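PDB 6A2A: sesquisabinene B synthase 2 from Santalum album, which probably cyclises farnesyl diphosphate to the sesquiterpene sesquisabinene B, using magnesium or manganese ions as cofactor. Local coordinates for residues F43-G48 and L263-V268; D119-T124 and L164-A169; S452-R457 and R501-R506. All coordinates share one frame; numbering follows the deposited sequence.

Overall arrangement
The three contacts sample different parts of an all-helical plant terpene synthase. Contact 1 brings the early helix 41-50 against helix 239-270, and the chain between those two segments includes all of contact 2, which joins two helices of the N-terminal domain. Contact 3 comes later, inside the metal-binding domain. Contacts 1 and 2 are far apart, their centres about 45 Å from each other, and contact 1 is about 34 Å from contact 3, again between centres. Contacts 2 and 3 approach to about 9 Å at their nearest atoms without touching. Of the three, contact 3 is closest to the active site: the side chain of Leu455 is about 9 Å from that of Asn460, a magnesium-binding residue, with no metal bound in this chain.

Contact 1 of 3, residues F43-G48 and L263-V268; sequences FLQSLG and LSRWWV
The side chains of Gln45 and Arg265 cross obliquely, the amide of Gln45 lying against the stem of Arg265 and NH1 of Arg265 beside the stem of Gln45. In Gln45, the most covered residue here, CG is anti to the carbonyl carbon (chi1 -68°) and the chain runs on extended, which carries the amide across to the other helix. There NE2 of Gln45 comes 3.5 Å from CG of Arg265 and 3.6 Å from CB of Ser264. Arg265 answers with a bend at chi3 (-71°) that folds its guanidinium back beside the glutamine stem, where NH1 of Arg265 is 3.7 Å from CG of Gln45. The amide and guanidinium planes are turned 49° apart, so the two flat groups do not stack. Arg265 is exposed and Gln45 partly so, and long, flexible chains suit this border because their methylenes can pack.

Behind them the axes of the two segments run roughly antiparallel, 9.9 Å apart at closest. In plant terpene synthases the N-terminal segment folds back over the catalytic helical domain, and helix 41-50, packed here on helix 239-270, is consistent with that arrangement.

Deeper in the interface, Leu44 meets Ser264. CB and CD1 of Leu44 both sit 3.9 Å from OG of Ser264, a purely van der Waals approach. The hydroxyl makes its hydrogen bond within its own helix, to the carbonyl oxygen of Ile260, and a small side chain that satisfies itself in this way can be buried against a leucine. Leu44 also packs on Ile558 and Trp39, and an apolar side chain suits this buried place. On the far side of the early helix, Ser46 OG donates to Phe43 O at 2.7 Å, in the carbonyl plane and on a lone pair, tying a turn whose backbone hydrogen bonds are weak.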
loop_
_atom_site.group_PDB
_atom_site.type_symbol
_atom_site.label_atom_id
_atom_site.label_comp_id
_atom_site.label_asym_id
_atom_site.label_seq_id
_atom_site.Cartn_x
_atom_site.Cartn_y
_atom_site.Cartn_z
ATOM N N PHE A 43 7.347 6.159 -14.481
ATOM C CA PHE A 43 7.881 7.496 -14.437
ATOM C C PHE A 43 7.476 8.187 -13.121
ATOM O O PHE A 43 8.301 8.845 -12.435
ATOM C CB PHE A 43 7.400 8.301 -15.629
ATOM C CG PHE A 43 7.849 9.724 -15.544
ATOM C CD1 PHE A 43 9.177 10.044 -15.758
ATOM C CD2 PHE A 43 6.971 10.727 -15.168
ATOM C CE1 PHE A 43 9.614 11.358 -15.660
ATOM C CE2 PHE A 43 7.416 12.035 -15.042
ATOM C CZ PHE A 43 8.736 12.349 -15.288
ATOM N N LEU A 44 6.223 8.004 -12.741
ATOM C CA LEU A 44 5.669 8.778 -11.628
ATOM C C LEU A 44 6.331 8.305 -10.331
ATOM O O LEU A 44 6.585 9.084 -9.408
ATOM C CB LEU A 44 4.144 8.596 -11.601
ATOM C CG LEU A 44 3.394 9.386 -12.678
ATOM C CD1 LEU A 44 1.894 9.241 -12.562
ATOM C CD2 LEU A 44 3.781 10.856 -12.673
ATOM N N GLN A 45 6.624 7.015 -10.314
ATOM C CA GLN A 45 7.320 6.380 -9.235
ATOM C C GLN A 45 8.793 6.816 -9.228
ATOM O O GLN A 45 9.399 6.880 -8.169
ATOM C CB GLN A 45 7.116 4.873 -9.350
ATOM C CG GLN A 45 5.678 4.459 -9.080
ATOM C CD GLN A 45 5.288 3.184 -9.772
ATOM O OE1 GLN A 45 6.128 2.457 -10.283
ATOM N NE2 GLN A 45 4.000 2.893 -9.800
ATOM N N SER A 46 9.348 7.157 -10.379
ATOM C CA SER A 46 10.768 7.520 -10.459
ATOM C C SER A 46 11.027 8.880 -9.805
ATOM O O SER A 46 12.162 9.157 -9.394
ATOM C CB SER A 46 11.261 7.523 -11.895
ATOM O OG SER A 46 11.004 8.775 -12.540
ATOM N N LEU A 47 9.988 9.728 -9.743
ATOM C CA LEU A 47 10.136 11.153 -9.397
ATOM C C LEU A 47 10.663 11.335 -7.974
ATOM O O LEU A 47 11.475 12.233 -7.761
ATOM C CB LEU A 47 8.782 11.865 -9.493
ATOM C CG LEU A 47 8.295 12.238 -10.884
ATOM C CD1 LEU A 47 6.894 12.810 -10.771
ATOM C CD2 LEU A 47 9.249 13.215 -11.560
ATOM N N GLY A 48 10.160 10.556 -7.018
ATOM C CA GLY A 48 10.643 10.616 -5.618
ATOM C C GLY A 48 12.151 10.858 -5.516
ATOM O O GLY A 48 12.597 11.818 -4.867
ATOM N N LEU A 263 0.492 6.331 -4.515
ATOM C CA LEU A 263 -0.884 6.208 -5.081
ATOM C C LEU A 263 -0.865 5.428 -6.390
ATOM O O LEU A 263 -1.780 4.625 -6.632
ATOM C CB LEU A 263 -1.442 7.611 -5.271
ATOM C CG LEU A 263 -1.929 8.256 -3.988
ATOM C CD1 LEU A 263 -2.191 9.716 -4.205
ATOM C CD2 LEU A 263 -3.187 7.575 -3.475
ATOM N N SER A 264 0.169 5.612 -7.179
ATOM C CA SER A 264 0.352 4.913 -8.462
ATOM C C SER A 264 0.521 3.431 -8.195
ATOM O O SER A 264 -0.102 2.565 -8.856
ATOM C CB SER A 264 1.548 5.441 -9.209
ATOM O OG SER A 264 1.264 6.719 -9.714
ATOM N N ARG A 265 1.378 3.114 -7.209
ATOM C CA ARG A 265 1.558 1.691 -6.861
ATOM C C ARG A 265 0.237 1.076 -6.381
ATOM O O ARG A 265 -0.102 -0.045 -6.781
ATOM C CB ARG A 265 2.697 1.530 -5.847
ATOM C CG ARG A 265 4.066 1.773 -6.463
ATOM C CD ARG A 265 5.240 1.465 -5.549
ATOM N NE ARG A 265 5.361 2.439 -4.474
ATOM C CZ ARG A 265 6.054 3.567 -4.563
ATOM N NH1 ARG A 265 6.764 3.828 -5.647
ATOM N NH2 ARG A 265 6.016 4.444 -3.579
ATOM N N TRP A 266 -0.529 1.770 -5.545
ATOM C CA TRP A 266 -1.826 1.319 -5.097
ATOM C C TRP A 266 -2.742 1.067 -6.315
ATOM O O TRP A 266 -3.443 0.055 -6.361
ATOM C CB TRP A 266 -2.465 2.345 -4.147
ATOM C CG TRP A 266 -3.926 2.131 -3.909
ATOM C CD1 TRP A 266 -4.505 1.195 -3.097
ATOM C CD2 TRP A 266 -5.012 2.890 -4.493
ATOM N NE1 TRP A 266 -5.868 1.285 -3.160
ATOM C CE2 TRP A 266 -6.211 2.334 -3.998
ATOM C CE3 TRP A 266 -5.074 3.969 -5.381
ATOM C CZ2 TRP A 266 -7.470 2.810 -4.365
ATOM C CZ3 TRP A 266 -6.330 4.446 -5.727
ATOM C CH2 TRP A 266 -7.498 3.898 -5.202
ATOM N N TRP A 267 -2.816 2.079 -7.166
ATOM C CA TRP A 267 -3.727 2.035 -8.355
ATOM C C TRP A 267 -3.373 0.857 -9.258
ATOM O O TRP A 267 -4.248 0.097 -9.615
ATOM C CB TRP A 267 -3.661 3.367 -9.072
ATOM C CG TRP A 267 -4.614 3.544 -10.214
ATOM C CD1 TRP A 267 -4.289 3.743 -11.514
ATOM C CD2 TRP A 267 -6.049 3.608 -10.138
ATOM N NE1 TRP A 267 -5.422 3.940 -12.252
ATOM C CE2 TRP A 267 -6.516 3.838 -11.450
ATOM C CE3 TRP A 267 -6.960 3.489 -9.094
ATOM C CZ2 TRP A 267 -7.863 4.015 -11.738
ATOM C CZ3 TRP A 267 -8.307 3.666 -9.375
ATOM C CH2 TRP A 267 -8.754 3.924 -10.689
ATOM N N VAL A 268 -2.098 0.681 -9.583
ATOM C CA VAL A 268 -1.720 -0.456 -10.403
ATOM C C VAL A 268 -2.069 -1.762 -9.650
ATOM O O VAL A 268 -2.501 -2.767 -10.277
ATOM C CB VAL A 268 -0.229 -0.329 -10.802
ATOM C CG1 VAL A 268 0.290 -1.622 -11.418
ATOM C CG2 VAL A 268 -0.027 0.842 -11.761
#

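Contact 2 of 3, residues D119-T124 and L164-A169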
loop_
_atom_site.group_PDB
_atom_site.type_symbol
_atom_site.label_atom_id
_atom_site.label_comp_id
_atom_site.label_asym_id
_atom_site.label_seq_id
_atom_site.Cartn_x
_atom_site.Cartn_y
_atom_site.Cartn_z
ATOM N N ASP A 119 -9.656 57.383 0.030
ATOM C CA ASP A 119 -9.520 57.995 -1.321
ATOM C C ASP A 119 -8.465 57.350 -2.245
ATOM O O ASP A 119 -8.192 57.863 -3.334
ATOM C CB ASP A 119 -9.182 59.511 -1.220
ATOM C CG ASP A 119 -10.253 60.302 -0.529
ATOM O OD1 ASP A 119 -11.430 60.100 -0.863
ATOM O OD2 ASP A 119 -9.919 61.149 0.335
ATOM N N ASN A 120 -7.891 56.239 -1.816
ATOM C CA ASN A 120 -7.003 55.430 -2.624
ATOM C C ASN A 120 -7.697 54.107 -2.980
ATOM O O ASN A 120 -7.847 53.302 -2.069
ATOM C CB ASN A 120 -5.736 55.163 -1.833
ATOM C CG ASN A 120 -4.701 54.412 -2.634
ATOM O OD1 ASN A 120 -5.052 53.517 -3.418
ATOM N ND2 ASN A 120 -3.438 54.743 -2.412
ATOM N N LEU A 121 -8.107 53.912 -4.228
ATOM C CA LEU A 121 -8.929 52.740 -4.612
ATOM C C LEU A 121 -8.164 51.441 -4.376
ATOM O O LEU A 121 -8.757 50.491 -3.807
ATOM C CB LEU A 121 -9.388 52.842 -6.057
ATOM C CG LEU A 121 -10.315 51.714 -6.518
ATOM C CD1 LEU A 121 -11.612 51.681 -5.685
ATOM C CD2 LEU A 121 -10.598 51.821 -7.985
ATOM N N HIS A 122 -6.882 51.386 -4.774
ATOM C CA HIS A 122 -6.076 50.189 -4.525
ATOM C C HIS A 122 -5.999 49.843 -3.038
ATOM O O HIS A 122 -6.179 48.709 -2.651
ATOM C CB HIS A 122 -4.663 50.352 -5.087
ATOM C CG HIS A 122 -3.691 49.344 -4.597
ATOM N ND1 HIS A 122 -3.805 48.002 -4.916
ATOM C CD2 HIS A 122 -2.561 49.476 -3.885
ATOM C CE1 HIS A 122 -2.784 47.362 -4.395
ATOM N NE2 HIS A 122 -1.996 48.253 -3.740
ATOM N N ALA A 123 -5.622 50.801 -2.194
ATOM C CA ALA A 123 -5.394 50.550 -0.806
ATOM C C ALA A 123 -6.702 50.189 -0.097
ATOM O O ALA A 123 -6.678 49.320 0.790
ATOM C CB ALA A 123 -4.788 51.765 -0.131
ATOM N N THR A 124 -7.753 50.846 -0.477
ATOM C CA THR A 124 -9.036 50.645 0.148
ATOM C C THR A 124 -9.488 49.207 -0.141
ATOM O O THR A 124 -9.944 48.494 0.777
ATOM C CB THR A 124 -10.113 51.605 -0.345
ATOM O OG1 THR A 124 -9.813 52.974 0.014
ATOM C CG2 THR A 124 -11.466 51.259 0.254
ATOM N N LEU A 164 -7.991 46.630 -10.772
ATOM C CA LEU A 164 -7.747 45.184 -10.522
ATOM C C LEU A 164 -7.939 44.912 -9.036
ATOM O O LEU A 164 -8.521 43.881 -8.661
ATOM C CB LEU A 164 -6.321 44.798 -10.933
ATOM C CG LEU A 164 -5.901 43.349 -10.658
ATOM C CD1 LEU A 164 -6.821 42.394 -11.415
ATOM C CD2 LEU A 164 -4.466 43.091 -11.067
ATOM N N SER A 165 -7.472 45.805 -8.170
ATOM C CA SER A 165 -7.651 45.508 -6.733
ATOM C C SER A 165 -9.145 45.550 -6.352
ATOM O O SER A 165 -9.639 44.675 -5.564
ATOM C CB SER A 165 -6.836 46.461 -5.911
ATOM O OG SER A 165 -5.457 46.191 -6.047
ATOM N N LEU A 166 -9.910 46.433 -6.934
ATOM C CA LEU A 166 -11.348 46.506 -6.667
ATOM C C LEU A 166 -12.049 45.228 -7.141
ATOM O O LEU A 166 -12.898 44.653 -6.445
ATOM C CB LEU A 166 -11.929 47.703 -7.408
ATOM C CG LEU A 166 -13.433 47.930 -7.291
ATOM C CD1 LEU A 166 -13.810 48.181 -5.845
ATOM C CD2 LEU A 166 -13.866 49.081 -8.153
ATOM N N TYR A 167 -11.704 44.820 -8.373
ATOM C CA TYR A 167 -12.207 43.578 -8.938
ATOM C C TYR A 167 -11.948 42.452 -7.947
ATOM O O TYR A 167 -12.892 41.706 -7.655
ATOM C CB TYR A 167 -11.541 43.260 -10.277
ATOM C CG TYR A 167 -11.864 41.893 -10.846
ATOM C CD1 TYR A 167 -12.963 41.706 -11.664
ATOM C CD2 TYR A 167 -10.991 40.851 -10.684
ATOM C CE1 TYR A 167 -13.216 40.489 -12.283
ATOM C CE2 TYR A 167 -11.257 39.603 -11.230
ATOM C CZ TYR A 167 -12.343 39.440 -12.083
ATOM O OH TYR A 167 -12.552 38.203 -12.646
ATOM N N GLU A 168 -10.718 42.252 -7.495
ATOM C CA GLU A 168 -10.380 41.136 -6.681
ATOM C C GLU A 168 -11.131 41.216 -5.336
ATOM O O GLU A 168 -11.576 40.208 -4.803
ATOM C CB GLU A 168 -8.899 41.056 -6.378
ATOM C CG GLU A 168 -8.030 40.808 -7.606
ATOM C CD GLU A 168 -8.075 39.391 -8.179
ATOM O OE1 GLU A 168 -9.073 38.642 -7.908
ATOM O OE2 GLU A 168 -7.076 38.997 -8.844
ATOM N N ALA A 169 -11.249 42.429 -4.803
ATOM C CA ALA A 169 -11.926 42.637 -3.498
ATOM C C ALA A 169 -13.422 42.306 -3.547
ATOM O O ALA A 169 -13.970 41.803 -2.510
ATOM C CB ALA A 169 -11.722 44.076 -3.051
#
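His122 and Ser165 are joined by a short hydrogen bond, 2.7 Å from ND1 of His122 to OG of Ser165. The hydroxyl sits in the plane of the imidazole, at the edge of the ring, and the bond is moderately straight at 152°. Either partner could be the donor, and the serine hydroxyl has a second, weak bond to Lys161 O. With CG anti to the backbone N (chi1 166°), the ring is carried along the interface so that ND1 faces the serine, while NE2 bonds to Glu83 OE2. Gripped at both nitrogens, the ring is fixed in rotation, and histidine suits a place that needs two polar contacts from one flat group.

This polar side is partly exposed, whereas the other side of the contact is buried and apolar. There Leu121 and Leu166, which have nearly the same conformation, slant across each other and meet through a single pair of methyls, CD1 of Leu121 to CD1 of Leu166 at 4.1 Å. Leu166 is also packed by Phe143 and Ala183, so this methyl pair is one piece of a wider core.

The helix that carries Leu121 and His122 is started by Asn120, its N-cap: OD1 of Asn120 accepts from Ala123 N at 3.0 Å in an almost straight bond, although the donor lies well above the amide carbonyl plane. Helices 121-133 and 160-170 thus pack together as neighbours in the alpha-helical N-terminal domain typical of plant terpene synthases.

Contact 3 of 3, residues S452-R457 and R501-R506; sequences SCILCR and RMWWKR
Ile454 lies over one face of the Trp503 indole, part of the packing between two roughly antiparallel helices in the all-helical class I terpene synthase fold. The axes of the two segments approach to 9.7 Å. The two branches of Ile454 divide the ring system between them: CG1 is anti to the carbonyl carbon (chi1 -66°) and carries CD1 of Ile454 to 3.6 Å from CZ2 of Trp503 on the six-membered ring, while CG2 makes an off-centre CH-pi contact with the five-membered ring, 4.0 Å from its centroid. CE of Met502 lies against the opposite face, so the broad, flat indole is sandwiched between aliphatic groups.

Leu455 approaches differently. It meets the stem of Trp503, with CG of Leu455 3.6 Å from CB of Trp503, and crosses Trp504 at about a right angle, its CD1 lying over one face of that ring, displaced toward the rim. A branched leucine thus fits between the two tryptophans. Trp504 also stacks on Trp217 and is hydrogen-bonded through NE1 to His533 NE2.

An alanine in place of Trp503 would keep a CB for Leu455 but is likely to strip Ile454 and Met502 of the surface they share, opening a gap between the helices. Helix 447-462 also carries Asn460, which binds magnesium in a structure of this protein; no metal is bound in this chain. Nearby, CD2 of Leu455 rests 3.9 Å from CD1 of Trp504.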
loop_
_atom_site.group_PDB
_atom_site.type_symbol
_atom_site.label_atom_id
_atom_site.label_comp_id
_atom_site.label_asym_id
_atom_site.label_seq_id
_atom_site.Cartn_x
_atom_site.Cartn_y
_atom_site.Cartn_z
ATOM N N SER A 452 -21.011 24.531 -0.881
ATOM C CA SER A 452 -19.807 23.951 -1.518
ATOM C C SER A 452 -20.200 22.860 -2.517
ATOM O O SER A 452 -19.760 22.922 -3.630
ATOM C CB SER A 452 -18.859 23.437 -0.492
ATOM O OG SER A 452 -17.737 22.848 -1.076
ATOM N N CYS A 453 -21.028 21.916 -2.126
ATOM C CA CYS A 453 -21.397 20.834 -3.071
ATOM C C CYS A 453 -22.189 21.404 -4.249
ATOM O O CYS A 453 -21.941 20.986 -5.331
ATOM C CB CYS A 453 -22.179 19.736 -2.364
ATOM S SG CYS A 453 -21.234 19.023 -1.000
ATOM N N ILE A 454 -23.122 22.297 -4.023
ATOM C CA ILE A 454 -23.868 22.851 -5.178
ATOM C C ILE A 454 -22.878 23.591 -6.086
ATOM O O ILE A 454 -22.956 23.411 -7.274
ATOM C CB ILE A 454 -25.029 23.751 -4.725
ATOM C CG1 ILE A 454 -26.089 22.932 -3.998
ATOM C CG2 ILE A 454 -25.624 24.462 -5.915
ATOM C CD1 ILE A 454 -27.250 23.737 -3.501
ATOM N N LEU A 455 -22.003 24.386 -5.501
ATOM C CA LEU A 455 -21.005 25.104 -6.327
ATOM C C LEU A 455 -20.204 24.139 -7.205
ATOM O O LEU A 455 -20.064 24.363 -8.433
ATOM C CB LEU A 455 -20.095 25.926 -5.407
ATOM C CG LEU A 455 -20.685 27.278 -5.013
ATOM C CD1 LEU A 455 -19.951 27.851 -3.821
ATOM C CD2 LEU A 455 -20.648 28.233 -6.205
ATOM N N CYS A 456 -19.693 23.048 -6.628
ATOM C CA CYS A 456 -18.863 22.126 -7.402
ATOM C C CYS A 456 -19.652 21.570 -8.599
ATOM O O CYS A 456 -19.132 21.458 -9.739
ATOM C CB CYS A 456 -18.334 21.010 -6.502
ATOM S SG CYS A 456 -17.103 21.573 -5.304
ATOM N N ARG A 457 -20.935 21.237 -8.353
ATOM C CA ARG A 457 -21.814 20.737 -9.390
ATOM C C ARG A 457 -22.087 21.797 -10.460
ATOM O O ARG A 457 -21.864 21.530 -11.649
ATOM C CB ARG A 457 -23.131 20.219 -8.802
ATOM C CG ARG A 457 -24.206 19.940 -9.832
ATOM C CD ARG A 457 -23.927 19.078 -11.012
ATOM N NE ARG A 457 -23.518 17.714 -10.666
ATOM C CZ ARG A 457 -23.004 16.829 -11.487
ATOM N NH1 ARG A 457 -22.601 17.176 -12.705
ATOM N NH2 ARG A 457 -22.798 15.589 -11.042
ATOM N N ARG A 501 -22.249 33.057 -8.192
ATOM C CA ARG A 501 -21.875 34.221 -7.379
ATOM C C ARG A 501 -22.659 34.250 -6.062
ATOM O O ARG A 501 -22.098 34.513 -5.004
ATOM C CB ARG A 501 -22.082 35.529 -8.146
ATOM C CG ARG A 501 -21.139 35.636 -9.337
ATOM C CD ARG A 501 -21.147 37.022 -10.004
ATOM N NE ARG A 501 -22.463 37.340 -10.479
ATOM C CZ ARG A 501 -22.913 37.074 -11.707
ATOM N NH1 ARG A 501 -22.144 36.488 -12.603
ATOM N NH2 ARG A 501 -24.143 37.417 -12.042
ATOM N N MET A 502 -23.935 33.908 -6.140
ATOM C CA MET A 502 -24.793 33.851 -4.922
ATOM C C MET A 502 -24.251 32.846 -3.899
ATOM O O MET A 502 -24.161 33.119 -2.719
ATOM C CB MET A 502 -26.222 33.474 -5.329
ATOM C CG MET A 502 -27.186 33.372 -4.147
ATOM S SD MET A 502 -27.347 31.736 -3.345
ATOM C CE MET A 502 -27.997 30.831 -4.739
ATOM N N TRP A 503 -23.970 31.613 -4.318
ATOM C CA TRP A 503 -23.534 30.600 -3.341
ATOM C C TRP A 503 -22.160 30.938 -2.778
ATOM O O TRP A 503 -21.898 30.695 -1.626
ATOM C CB TRP A 503 -23.582 29.206 -3.969
ATOM C CG TRP A 503 -24.934 28.585 -4.098
ATOM C CD1 TRP A 503 -25.613 28.288 -5.235
ATOM C CD2 TRP A 503 -25.777 28.169 -3.011
ATOM N NE1 TRP A 503 -26.850 27.746 -4.941
ATOM C CE2 TRP A 503 -26.960 27.654 -3.587
ATOM C CE3 TRP A 503 -25.661 28.243 -1.628
ATOM C CZ2 TRP A 503 -28.001 27.173 -2.805
ATOM C CZ3 TRP A 503 -26.724 27.818 -0.858
ATOM C CH2 TRP A 503 -27.832 27.250 -1.447
ATOM N N TRP A 504 -21.272 31.563 -3.581
ATOM C CA TRP A 504 -20.055 32.078 -3.026
ATOM C C TRP A 504 -20.326 33.125 -1.934
ATOM O O TRP A 504 -19.622 33.160 -0.956
ATOM C CB TRP A 504 -19.164 32.656 -4.148
ATOM C CG TRP A 504 -18.049 31.758 -4.590
ATOM C CD1 TRP A 504 -17.997 31.092 -5.773
ATOM C CD2 TRP A 504 -16.881 31.370 -3.865
ATOM N NE1 TRP A 504 -16.851 30.358 -5.848
ATOM C CE2 TRP A 504 -16.143 30.512 -4.709
ATOM C CE3 TRP A 504 -16.332 31.701 -2.617
ATOM C CZ2 TRP A 504 -14.903 29.997 -4.356
ATOM C CZ3 TRP A 504 -15.121 31.156 -2.254
ATOM C CH2 TRP A 504 -14.407 30.328 -3.126
ATOM N N LYS A 505 -21.253 34.028 -2.165
ATOM C CA LYS A 505 -21.621 35.012 -1.114
ATOM C C LYS A 505 -22.026 34.320 0.200
ATOM O O LYS A 505 -21.629 34.714 1.294
ATOM C CB LYS A 505 -22.728 35.902 -1.654
ATOM C CG LYS A 505 -22.279 36.988 -2.638
ATOM C CD LYS A 505 -23.449 37.564 -3.362
ATOM C CE LYS A 505 -23.054 38.538 -4.439
ATOM N NZ LYS A 505 -24.239 39.111 -5.102
ATOM N N ARG A 506 -22.804 33.254 0.088
ATOM C CA ARG A 506 -23.203 32.494 1.287
ATOM C C ARG A 506 -22.010 31.819 1.938
ATOM O O ARG A 506 -21.859 31.828 3.138
ATOM C CB ARG A 506 -24.325 31.523 0.866
ATOM C CG ARG A 506 -25.495 32.236 0.219
ATOM C CD ARG A 506 -26.844 31.547 0.289
ATOM N NE ARG A 506 -27.460 31.793 1.576
ATOM C CZ ARG A 506 -28.708 31.433 1.873
ATOM N NH1 ARG A 506 -29.472 30.824 0.966
ATOM N NH2 ARG A 506 -29.180 31.717 3.064
#